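Histone RNA hairpin-binding protein (Drosophila melanogaster, PDB 4TV0) binds the stem-loop at the 3' end of histone mRNA and takes part in histone pre-mRNA 3' processing, coupling histone mRNA production to the cell cycle. Local coordinates at residues Q16-Y21 and R57-M62. The protein carries 2 engineered substitutions. Residues are numbered along the deposited sequence; the frame is centred on the assembly and turned at random.
Sequences QKQIDY and RAFDGM. Engineered in segment 57-62: Met62 (natural residue Leu). With nucleotides of chain B.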
# COMPACT_ATOMS: atom_id res chain seq x y z
N GLN A 16 -4.93 -0.79 -2.48
CA GLN A 16 -4.70 -0.81 -3.92
C GLN A 16 -4.60 0.63 -4.42
O GLN A 16 -3.94 0.90 -5.41
CB GLN A 16 -5.85 -1.56 -4.59
CG GLN A 16 -5.70 -1.74 -6.09
CD GLN A 16 -4.30 -2.17 -6.49
OE1 GLN A 16 -3.90 -3.33 -6.30
NE2 GLN A 16 -3.54 -1.23 -7.07
N LYS A 17 -5.22 1.55 -3.69
CA LYS A 17 -5.34 2.93 -4.11
C LYS A 17 -4.02 3.62 -3.81
O LYS A 17 -3.47 4.32 -4.66
CB LYS A 17 -6.51 3.61 -3.38
CG LYS A 17 -6.97 4.96 -3.95
CD LYS A 17 -7.85 5.72 -2.94
CE LYS A 17 -7.94 7.22 -3.25
NZ LYS A 17 -8.19 8.05 -2.02
N GLN A 18 -3.50 3.41 -2.61
CA GLN A 18 -2.17 3.89 -2.24
C GLN A 18 -1.13 3.44 -3.27
O GLN A 18 -0.24 4.19 -3.67
CB GLN A 18 -1.78 3.36 -0.87
CG GLN A 18 -2.54 3.93 0.30
CD GLN A 18 -2.36 3.10 1.56
OE1 GLN A 18 -2.63 1.89 1.57
NE2 GLN A 18 -1.88 3.73 2.62
N ILE A 19 -1.26 2.18 -3.68
CA ILE A 19 -0.38 1.60 -4.68
C ILE A 19 -0.55 2.28 -6.02
O ILE A 19 0.43 2.72 -6.62
CB ILE A 19 -0.64 0.10 -4.83
CG1 ILE A 19 -0.00 -0.64 -3.66
CG2 ILE A 19 -0.08 -0.42 -6.15
CD1 ILE A 19 -0.52 -2.07 -3.51
N ASP A 20 -1.79 2.37 -6.49
CA ASP A 20 -2.09 3.05 -7.74
C ASP A 20 -1.46 4.43 -7.76
O ASP A 20 -0.72 4.75 -8.68
CB ASP A 20 -3.60 3.15 -7.98
CG ASP A 20 -4.17 1.86 -8.49
OD1 ASP A 20 -3.44 0.84 -8.47
OD2 ASP A 20 -5.34 1.84 -8.91
N TYR A 21 -1.74 5.22 -6.74
CA TYR A 21 -1.07 6.50 -6.55
C TYR A 21 0.44 6.38 -6.78
O TYR A 21 1.04 7.23 -7.45
CB TYR A 21 -1.32 7.04 -5.14
CG TYR A 21 -2.55 7.91 -5.01
CD1 TYR A 21 -3.58 7.83 -5.93
CD2 TYR A 21 -2.67 8.83 -3.96
CE1 TYR A 21 -4.71 8.62 -5.82
CE2 TYR A 21 -3.77 9.63 -3.84
CZ TYR A 21 -4.81 9.53 -4.77
OH TYR A 21 -5.93 10.33 -4.66
N ARG A 57 -0.92 1.50 10.75
CA ARG A 57 0.36 2.22 10.81
C ARG A 57 1.46 1.46 10.08
O ARG A 57 2.34 2.05 9.45
CB ARG A 57 0.78 2.48 12.26
CG ARG A 57 -0.28 3.19 13.09
CD ARG A 57 0.10 3.29 14.57
NE ARG A 57 -0.69 4.33 15.22
CZ ARG A 57 -0.35 5.61 15.24
NH1 ARG A 57 0.79 6.00 14.67
NH2 ARG A 57 -1.14 6.50 15.83
N ALA A 58 1.41 0.14 10.17
CA ALA A 58 2.41 -0.69 9.54
C ALA A 58 2.36 -0.58 8.02
O ALA A 58 3.37 -0.34 7.38
CB ALA A 58 2.25 -2.11 9.98
N PHE A 59 1.18 -0.74 7.45
CA PHE A 59 1.07 -0.65 5.99
C PHE A 59 1.30 0.77 5.50
O PHE A 59 1.90 1.00 4.44
CB PHE A 59 -0.29 -1.12 5.50
CG PHE A 59 -0.31 -1.44 4.04
CD1 PHE A 59 0.08 -2.69 3.58
CD2 PHE A 59 -0.68 -0.49 3.12
CE1 PHE A 59 0.07 -2.99 2.23
CE2 PHE A 59 -0.70 -0.79 1.77
CZ PHE A 59 -0.31 -2.05 1.33
N ASP A 60 0.81 1.73 6.27
CA ASP A 60 1.02 3.12 5.94
C ASP A 60 2.51 3.49 5.95
O ASP A 60 2.98 4.25 5.10
CB ASP A 60 0.22 4.03 6.88
CG ASP A 60 -1.19 4.26 6.37
OD1 ASP A 60 -1.48 3.76 5.25
OD2 ASP A 60 -1.98 4.95 7.06
N GLY A 61 3.25 2.92 6.90
CA GLY A 61 4.69 3.11 6.98
C GLY A 61 5.46 2.63 5.75
O GLY A 61 6.34 3.33 5.27
N MSE A 62 5.13 1.44 5.25
CA MSE A 62 5.81 0.87 4.09
C MSE A 62 5.55 1.66 2.81
O MSE A 62 6.42 1.79 1.95
CB MSE A 62 5.40 -0.59 3.88
CG MSE A 62 5.79 -1.51 5.03
SE MSE A 62 5.57 -3.39 4.57
CE MSE A 62 3.60 -3.51 4.63
P U B 14 -8.55 13.39 -2.12
OP1 U B 14 -9.39 14.35 -2.90
OP2 U B 14 -9.04 12.02 -1.83
O5' U B 14 -7.14 13.22 -2.85
C5' U B 14 -6.49 14.34 -3.46
C4' U B 14 -5.03 14.40 -3.10
O4' U B 14 -4.36 13.20 -3.57
C3' U B 14 -4.24 15.59 -3.68
O3' U B 14 -3.36 16.11 -2.69
C2' U B 14 -3.43 14.95 -4.81
O2' U B 14 -2.20 15.58 -5.09
C1' U B 14 -3.20 13.54 -4.29
N1 U B 14 -2.99 12.57 -5.36
C2 U B 14 -1.82 11.85 -5.33
O2 U B 14 -1.01 12.00 -4.44
N3 U B 14 -1.64 10.96 -6.36
C4 U B 14 -2.53 10.74 -7.39
O4 U B 14 -2.26 9.91 -8.25
C5 U B 14 -3.73 11.54 -7.36
C6 U B 14 -3.91 12.42 -6.37
P G B 9 -0.24 -1.18 15.96
OP1 G B 9 0.02 -2.60 15.61
OP2 G B 9 0.15 -0.13 14.99
O5' G B 9 -1.78 -0.93 16.27
C5' G B 9 -2.58 -1.92 16.89
C4' G B 9 -3.99 -1.42 17.04
O4' G B 9 -4.01 -0.29 17.94
C3' G B 9 -4.64 -0.89 15.77
O3' G B 9 -5.15 -1.92 14.96
C2' G B 9 -5.70 0.06 16.31
O2' G B 9 -6.85 -0.65 16.72
C1' G B 9 -5.01 0.63 17.54
N9 G B 9 -4.38 1.92 17.23
C8 G B 9 -3.06 2.18 16.98
N7 G B 9 -2.86 3.44 16.72
C5 G B 9 -4.11 4.04 16.80
C6 G B 9 -4.51 5.39 16.64
O6 G B 9 -3.80 6.38 16.36
N1 G B 9 -5.89 5.52 16.82
C2 G B 9 -6.78 4.49 17.13
N2 G B 9 -8.07 4.82 17.27
N3 G B 9 -6.40 3.24 17.29
C4 G B 9 -5.06 3.10 17.12
P G B 8 4.09 2.61 15.70
OP1 G B 8 3.76 4.02 15.38
OP2 G B 8 5.47 2.19 16.07
O5' G B 8 3.09 2.12 16.83
C5' G B 8 3.23 0.84 17.43
C4' G B 8 2.12 0.56 18.41
O4' G B 8 2.01 1.67 19.34
C3' G B 8 0.73 0.42 17.82
O3' G B 8 0.49 -0.90 17.36
C2' G B 8 -0.18 0.82 18.98
O2' G B 8 -0.34 -0.28 19.87
C1' G B 8 0.66 1.89 19.68
N9 G B 8 0.31 3.27 19.30
C8 G B 8 1.18 4.20 18.79
N7 G B 8 0.63 5.37 18.55
C5 G B 8 -0.69 5.20 18.94
C6 G B 8 -1.76 6.13 18.91
O6 G B 8 -1.75 7.31 18.52
N1 G B 8 -2.93 5.55 19.38
C2 G B 8 -3.05 4.25 19.83
N2 G B 8 -4.29 3.91 20.25
N3 G B 8 -2.06 3.37 19.87
C4 G B 8 -0.91 3.91 19.41
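Helices 9-22 and 56-67 of the SLBP RNA-binding domain pack here with segments 16-21 and 57-62, and their backbones come nearest at Gln18 CA and Asp60 CA, 8.8 Å apart. Gln18 carries the contact from the first helix, and Phe59 and Asp60 receive it on the second. The Gln18 chain is extended beyond CG, and this carries its amide across to the other helix. There the amide is used at both ends. Gln18 NE2 donates a hydrogen bond to Asp60 OD1 at 2.7 Å. The acceptor lies close to the amide plane, but the bond is bent, with an angle of 133° at the hydrogen. The amide and carboxylate planes are turned steeply against each other, 76° apart. The other end, Gln18 OE1, sits at the edge of the Phe59 ring, 3.3 Å from Phe59 CE2. Here the partly negative carbonyl oxygen meets the partly positive C-H rim near the ring plane, a contact and not a hydrogen bond. Phe59 is buried, and Arg15 makes a cation-pi contact with its ring, while Pro48 and Tyr54 also pack on it. The second carboxylate oxygen, Asp60 OD2, forms a salt bridge with Arg56 NE. Asp60 thus links Gln18 to an arginine at the start of its own helix.

The two helices also hold separate parts of the RNA hairpin. Tyr21 lays one ring face on the base of U14 of chain B, with uracil N3 over the ring centre. Arg57 reads a guanine edge at the other end of the contact. Arg57 NH2 donates to O6 of G9 of chain B at 2.7 Å. The base of G8 of chain B covers one guanidinium face. Arg57 NE completes the paired grip with a nearly straight bond, 2.8 Å and 169°, to N7 of G9 of chain B.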